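Local coordinates for glutamate--tRNA ligase (Methanothermobacter thermautotrophicus, PDB 3AII), which probably attaches glutamate to tRNA in two steps, activating the amino acid with ATP and then transferring it to the acceptor end of the tRNA, at residues A[413-426]-A[461-475]. Residues are numbered along the deposited sequence; the frame is centred on the assembly and turned at random.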
loop_
_atom_site.group_PDB
_atom_site.type_symbol
_atom_site.label_atom_id
_atom_site.label_comp_id
_atom_site.label_asym_id
_atom_site.label_seq_id
_atom_site.Cartn_x
_atom_site.Cartn_y
_atom_site.Cartn_z
ATOM N N LEU A 413 20.722 7.426 -36.120
ATOM C CA LEU A 413 21.647 8.364 -36.736
ATOM C C LEU A 413 22.967 7.697 -37.105
ATOM O O LEU A 413 23.539 6.933 -36.322
ATOM C CB LEU A 413 21.925 9.531 -35.793
ATOM C CG LEU A 413 20.735 10.428 -35.446
ATOM C CD1 LEU A 413 21.017 11.312 -34.229
ATOM C CD2 LEU A 413 20.403 11.275 -36.669
ATOM N N GLU A 414 23.455 7.995 -38.304
ATOM C CA GLU A 414 24.774 7.542 -38.716
ATOM C C GLU A 414 25.820 8.452 -38.102
ATOM O O GLU A 414 25.660 9.674 -38.120
ATOM C CB GLU A 414 24.897 7.613 -40.241
ATOM C CG GLU A 414 26.269 7.280 -40.742
ATOM C CD GLU A 414 26.321 7.213 -42.250
ATOM O OE1 GLU A 414 25.411 7.778 -42.895
ATOM O OE2 GLU A 414 27.269 6.598 -42.785
ATOM N N VAL A 415 26.889 7.878 -37.550
ATOM C CA VAL A 415 28.001 8.711 -37.098
ATOM C C VAL A 415 28.862 9.003 -38.322
ATOM O O VAL A 415 29.735 8.220 -38.680
ATOM C CB VAL A 415 28.827 8.034 -35.978
ATOM C CG1 VAL A 415 29.970 8.940 -35.526
ATOM C CG2 VAL A 415 27.909 7.685 -34.798
ATOM N N VAL A 416 28.572 10.114 -38.992
ATOM C CA VAL A 416 29.249 10.446 -40.246
ATOM C C VAL A 416 30.714 10.780 -40.003
ATOM O O VAL A 416 31.043 11.602 -39.155
ATOM C CB VAL A 416 28.565 11.638 -40.936
ATOM C CG1 VAL A 416 29.335 12.064 -42.185
ATOM C CG2 VAL A 416 27.112 11.289 -41.275
ATOM N N GLY A 417 31.606 10.110 -40.722
ATOM C CA GLY A 417 33.026 10.368 -40.567
ATOM C C GLY A 417 33.721 9.555 -39.486
ATOM O O GLY A 417 34.892 9.804 -39.186
ATOM N N LEU A 418 33.016 8.592 -38.889
ATOM C CA LEU A 418 33.657 7.694 -37.930
ATOM C C LEU A 418 34.844 7.023 -38.623
ATOM O O LEU A 418 34.678 6.388 -39.671
ATOM C CB LEU A 418 32.666 6.636 -37.445
ATOM C CG LEU A 418 33.179 5.647 -36.399
ATOM C CD1 LEU A 418 33.503 6.366 -35.090
ATOM C CD2 LEU A 418 32.146 4.541 -36.169
ATOM N N PRO A 419 36.053 7.185 -38.065
ATOM C CA PRO A 419 37.243 6.638 -38.742
ATOM C C PRO A 419 37.224 5.113 -38.872
ATOM O O PRO A 419 37.717 4.562 -39.861
ATOM C CB PRO A 419 38.401 7.085 -37.837
ATOM C CG PRO A 419 37.876 8.313 -37.134
ATOM C CD PRO A 419 36.409 8.010 -36.897
ATOM N N GLY A 420 36.654 4.434 -37.884
ATOM C CA GLY A 420 36.574 2.985 -37.915
ATOM C C GLY A 420 35.838 2.515 -36.682
ATOM O O GLY A 420 35.484 3.332 -35.837
ATOM N N PRO A 421 35.607 1.201 -36.569
ATOM C CA PRO A 421 34.798 0.709 -35.445
ATOM C C PRO A 421 35.468 0.973 -34.105
ATOM O O PRO A 421 36.696 0.991 -33.985
ATOM C CB PRO A 421 34.689 -0.803 -35.703
ATOM C CG PRO A 421 35.259 -1.024 -37.098
ATOM C CD PRO A 421 36.186 0.109 -37.367
ATOM N N VAL A 422 34.640 1.181 -33.090
ATOM C CA VAL A 422 35.124 1.421 -31.745
ATOM C C VAL A 422 34.433 0.439 -30.814
ATOM O O VAL A 422 33.210 0.373 -30.782
ATOM C CB VAL A 422 34.762 2.837 -31.283
ATOM C CG1 VAL A 422 35.224 3.072 -29.857
ATOM C CG2 VAL A 422 35.371 3.878 -32.244
ATOM N N ARG A 423 35.222 -0.330 -30.073
ATOM C CA ARG A 423 34.683 -1.256 -29.092
ATOM C C ARG A 423 34.714 -0.597 -27.728
ATOM O O ARG A 423 35.765 -0.165 -27.249
ATOM C CB ARG A 423 35.481 -2.568 -29.098
ATOM C CG ARG A 423 34.926 -3.623 -28.138
ATOM C CD ARG A 423 35.776 -4.897 -28.194
ATOM N NE ARG A 423 37.020 -4.701 -27.465
ATOM C CZ ARG A 423 37.132 -4.776 -26.145
ATOM N NH1 ARG A 423 36.074 -5.076 -25.392
ATOM N NH2 ARG A 423 38.315 -4.558 -25.576
ATOM N N VAL A 424 33.538 -0.487 -27.126
ATOM C CA VAL A 424 33.364 0.220 -25.874
ATOM C C VAL A 424 33.096 -0.781 -24.744
ATOM O O VAL A 424 32.288 -1.684 -24.917
ATOM C CB VAL A 424 32.160 1.175 -25.984
ATOM C CG1 VAL A 424 31.935 1.902 -24.669
ATOM C CG2 VAL A 424 32.364 2.168 -27.138
ATOM N N GLU A 425 33.772 -0.637 -23.601
ATOM C CA GLU A 425 33.395 -1.402 -22.405
ATOM C C GLU A 425 32.893 -0.495 -21.297
ATOM O O GLU A 425 33.497 0.540 -20.999
ATOM C CB GLU A 425 34.549 -2.257 -21.844
ATOM C CG GLU A 425 34.947 -3.438 -22.704
ATOM C CD GLU A 425 35.642 -4.573 -21.922
ATOM O OE1 GLU A 425 35.808 -4.486 -20.683
ATOM O OE2 GLU A 425 36.026 -5.574 -22.563
ATOM N N ARG A 426 31.810 -0.914 -20.653
ATOM C CA ARG A 426 31.246 -0.164 -19.550
ATOM C C ARG A 426 30.719 -1.139 -18.494
ATOM O O ARG A 426 29.981 -2.074 -18.819
ATOM C CB ARG A 426 30.130 0.761 -20.052
ATOM C CG ARG A 426 29.447 1.572 -18.944
ATOM C CD ARG A 426 28.595 2.700 -19.554
ATOM N NE ARG A 426 27.981 3.545 -18.530
ATOM C CZ ARG A 426 28.588 4.560 -17.917
ATOM N NH1 ARG A 426 27.935 5.267 -17.000
ATOM N NH2 ARG A 426 29.842 4.865 -18.207
ATOM N N ILE A 461 28.420 8.157 -24.335
ATOM C CA ILE A 461 29.119 7.726 -23.119
ATOM C C ILE A 461 30.151 6.629 -23.380
ATOM O O ILE A 461 29.840 5.618 -23.996
ATOM C CB ILE A 461 28.132 7.295 -22.031
ATOM C CG1 ILE A 461 27.355 8.518 -21.524
ATOM C CG2 ILE A 461 28.865 6.561 -20.877
ATOM C CD1 ILE A 461 26.166 8.166 -20.650
ATOM N N ASP A 462 31.384 6.861 -22.921
ATOM C CA ASP A 462 32.485 5.909 -23.083
ATOM C C ASP A 462 32.925 5.625 -24.526
ATOM O O ASP A 462 33.759 4.745 -24.758
ATOM C CB ASP A 462 32.161 4.591 -22.359
ATOM C CG ASP A 462 32.257 4.722 -20.849
ATOM O OD1 ASP A 462 32.881 5.696 -20.377
ATOM O OD2 ASP A 462 31.719 3.856 -20.128
ATOM N N ALA A 463 32.416 6.391 -25.495
ATOM C CA ALA A 463 32.618 6.044 -26.895
ATOM C C ALA A 463 33.335 7.122 -27.711
ATOM O O ALA A 463 34.554 7.071 -27.872
ATOM C CB ALA A 463 31.273 5.672 -27.538
ATOM N N VAL A 464 32.582 8.088 -28.226
ATOM C CA VAL A 464 33.160 9.098 -29.121
ATOM C C VAL A 464 32.465 10.423 -28.913
ATOM O O VAL A 464 31.389 10.480 -28.331
ATOM C CB VAL A 464 33.004 8.722 -30.614
ATOM C CG1 VAL A 464 33.849 7.500 -30.958
ATOM C CG2 VAL A 464 31.529 8.501 -30.959
ATOM N N ASN A 465 33.068 11.498 -29.411
ATOM C CA ASN A 465 32.449 12.816 -29.343
ATOM C C ASN A 465 31.950 13.183 -30.735
ATOM O O ASN A 465 32.643 12.954 -31.719
ATOM C CB ASN A 465 33.473 13.852 -28.872
ATOM C CG ASN A 465 34.216 13.399 -27.629
ATOM O OD1 ASN A 465 33.610 12.888 -26.693
ATOM N ND2 ASN A 465 35.539 13.574 -27.622
ATOM N N VAL A 466 30.736 13.711 -30.810
ATOM C CA VAL A 466 30.144 14.045 -32.097
ATOM C C VAL A 466 29.490 15.412 -32.013
ATOM O O VAL A 466 29.330 15.963 -30.919
ATOM C CB VAL A 466 29.076 13.028 -32.477
ATOM C CG1 VAL A 466 29.709 11.643 -32.669
ATOM C CG2 VAL A 466 27.967 12.995 -31.412
ATOM N N ILE A 467 29.131 15.960 -33.174
ATOM C CA ILE A 467 28.345 17.181 -33.233
ATOM C C ILE A 467 27.068 16.903 -34.016
ATOM O O ILE A 467 27.106 16.374 -35.131
ATOM C CB ILE A 467 29.150 18.347 -33.854
ATOM C CG1 ILE A 467 30.376 18.625 -32.985
ATOM C CG2 ILE A 467 28.280 19.603 -33.964
ATOM C CD1 ILE A 467 31.377 19.515 -33.608
ATOM N N TYR A 468 25.934 17.230 -33.405
ATOM C CA TYR A 468 24.635 17.032 -34.022
ATOM C C TYR A 468 24.160 18.381 -34.551
ATOM O O TYR A 468 23.930 19.309 -33.778
ATOM C CB TYR A 468 23.647 16.470 -32.984
ATOM C CG TYR A 468 22.293 16.077 -33.535
ATOM C CD1 TYR A 468 22.183 15.305 -34.681
ATOM C CD2 TYR A 468 21.116 16.479 -32.898
ATOM C CE1 TYR A 468 20.945 14.940 -35.185
ATOM C CE2 TYR A 468 19.878 16.124 -33.401
ATOM C CZ TYR A 468 19.798 15.351 -34.538
ATOM O OH TYR A 468 18.572 14.981 -35.049
ATOM N N SER A 469 24.028 18.502 -35.865
ATOM C CA SER A 469 23.472 19.731 -36.419
ATOM C C SER A 469 22.912 19.494 -37.806
ATOM O O SER A 469 23.401 18.637 -38.539
ATOM C CB SER A 469 24.498 20.869 -36.419
ATOM O OG SER A 469 25.554 20.617 -37.321
ATOM N N GLY A 470 21.854 20.230 -38.134
ATOM C CA GLY A 470 21.175 20.058 -39.402
ATOM C C GLY A 470 20.617 18.661 -39.558
ATOM O O GLY A 470 20.408 18.194 -40.675
ATOM N N GLY A 471 20.380 17.987 -38.433
ATOM C CA GLY A 471 19.820 16.650 -38.449
ATOM C C GLY A 471 20.852 15.590 -38.778
ATOM O O GLY A 471 20.516 14.440 -39.054
ATOM N N GLU A 472 22.122 15.976 -38.753
ATOM C CA GLU A 472 23.185 15.040 -39.075
ATOM C C GLU A 472 24.144 14.882 -37.908
ATOM O O GLU A 472 24.489 15.843 -37.239
ATOM C CB GLU A 472 23.953 15.522 -40.302
ATOM C CG GLU A 472 25.155 14.671 -40.624
ATOM C CD GLU A 472 25.844 15.116 -41.899
ATOM O OE1 GLU A 472 26.441 16.216 -41.904
ATOM O OE2 GLU A 472 25.787 14.362 -42.885
ATOM N N LEU A 473 24.571 13.657 -37.659
ATOM C CA LEU A 473 25.490 13.413 -36.562
ATOM C C LEU A 473 26.893 13.223 -37.125
ATOM O O LEU A 473 27.119 12.280 -37.879
ATOM C CB LEU A 473 25.020 12.176 -35.787
ATOM C CG LEU A 473 25.564 11.973 -34.378
ATOM C CD1 LEU A 473 25.064 13.064 -33.446
ATOM C CD2 LEU A 473 25.184 10.596 -33.853
ATOM N N ARG A 474 27.831 14.117 -36.791
ATOM C CA ARG A 474 29.179 14.043 -37.353
ATOM C C ARG A 474 30.267 13.772 -36.316
ATOM O O ARG A 474 30.308 14.406 -35.270
ATOM C CB ARG A 474 29.527 15.321 -38.123
ATOM C CG ARG A 474 30.998 15.410 -38.478
ATOM C CD ARG A 474 31.290 16.537 -39.458
ATOM N NE ARG A 474 30.664 16.323 -40.759
ATOM C CZ ARG A 474 31.110 15.464 -41.671
ATOM N NH1 ARG A 474 30.481 15.340 -42.833
ATOM N NH2 ARG A 474 32.177 14.718 -41.413
ATOM N N TYR A 475 31.153 12.830 -36.636
ATOM C CA TYR A 475 32.280 12.470 -35.777
ATOM C C TYR A 475 33.187 13.665 -35.535
ATOM O O TYR A 475 33.494 14.417 -36.474
ATOM C CB TYR A 475 33.101 11.362 -36.437
ATOM C CG TYR A 475 34.292 10.943 -35.617
ATOM C CD1 TYR A 475 34.141 10.047 -34.567
ATOM C CD2 TYR A 475 35.565 11.442 -35.880
ATOM C CE1 TYR A 475 35.217 9.655 -33.799
ATOM C CE2 TYR A 475 36.646 11.056 -35.113
ATOM C CZ TYR A 475 36.469 10.159 -34.080
ATOM O OH TYR A 475 37.547 9.764 -33.319
HETATM O O HOH W 1 23.796 11.427 -39.128
#
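R426 and D462 form a salt bridge, R426 NH2 lying 2.9 Å from D462 OD2. The carboxylate oxygen sits in the guanidinium plane, whereas the arginine reaches it from 49° above the carboxylate plane. R426 stays extended as far as NE, its CG anti to the backbone N (chi1 179°), which lays the side chain along D462 OD2; I461 CG2 lies over one face of the guanidinium, displaced toward its rim at NH2, and NH1 is salt-bridged to E532.

Two backbone bonds pair the other ends of the segments as parallel strands: V416 N donates to L473 O and Y475 N, nearly straight (172°), to V416 O, both at 2.8 Å. One step back the pairing opens, and a water bridges the strands, donating to E414 O and accepting from L473 N.

Around these bonds the packing is apolar. P419 CD stands over the centre of the Y475 ring in a CH-pi contact, 3.4 Å from the centroid, while L418 CD1 approaches Y475 CD1 obliquely at 3.8 Å. V415 sends CG1 to V466 and CG2 to L473, and L413 packs its CB on L473 CD2 and its CD1 on Y468 CE1. V424 CG2 meets A463 CB at 3.7 Å, both beside W493.

Strand 410-416 thus pairs with the second strand of the 464-477 hairpin (type I' turn) and closes a six-stranded mixed sheet; after the type II turn at V415-L418, strand 422-427 passes the bulge at A463-V464. This closure belongs to the beta-barrel anticodon-binding region of archaeal-type GluRS, related to that of GlnRS.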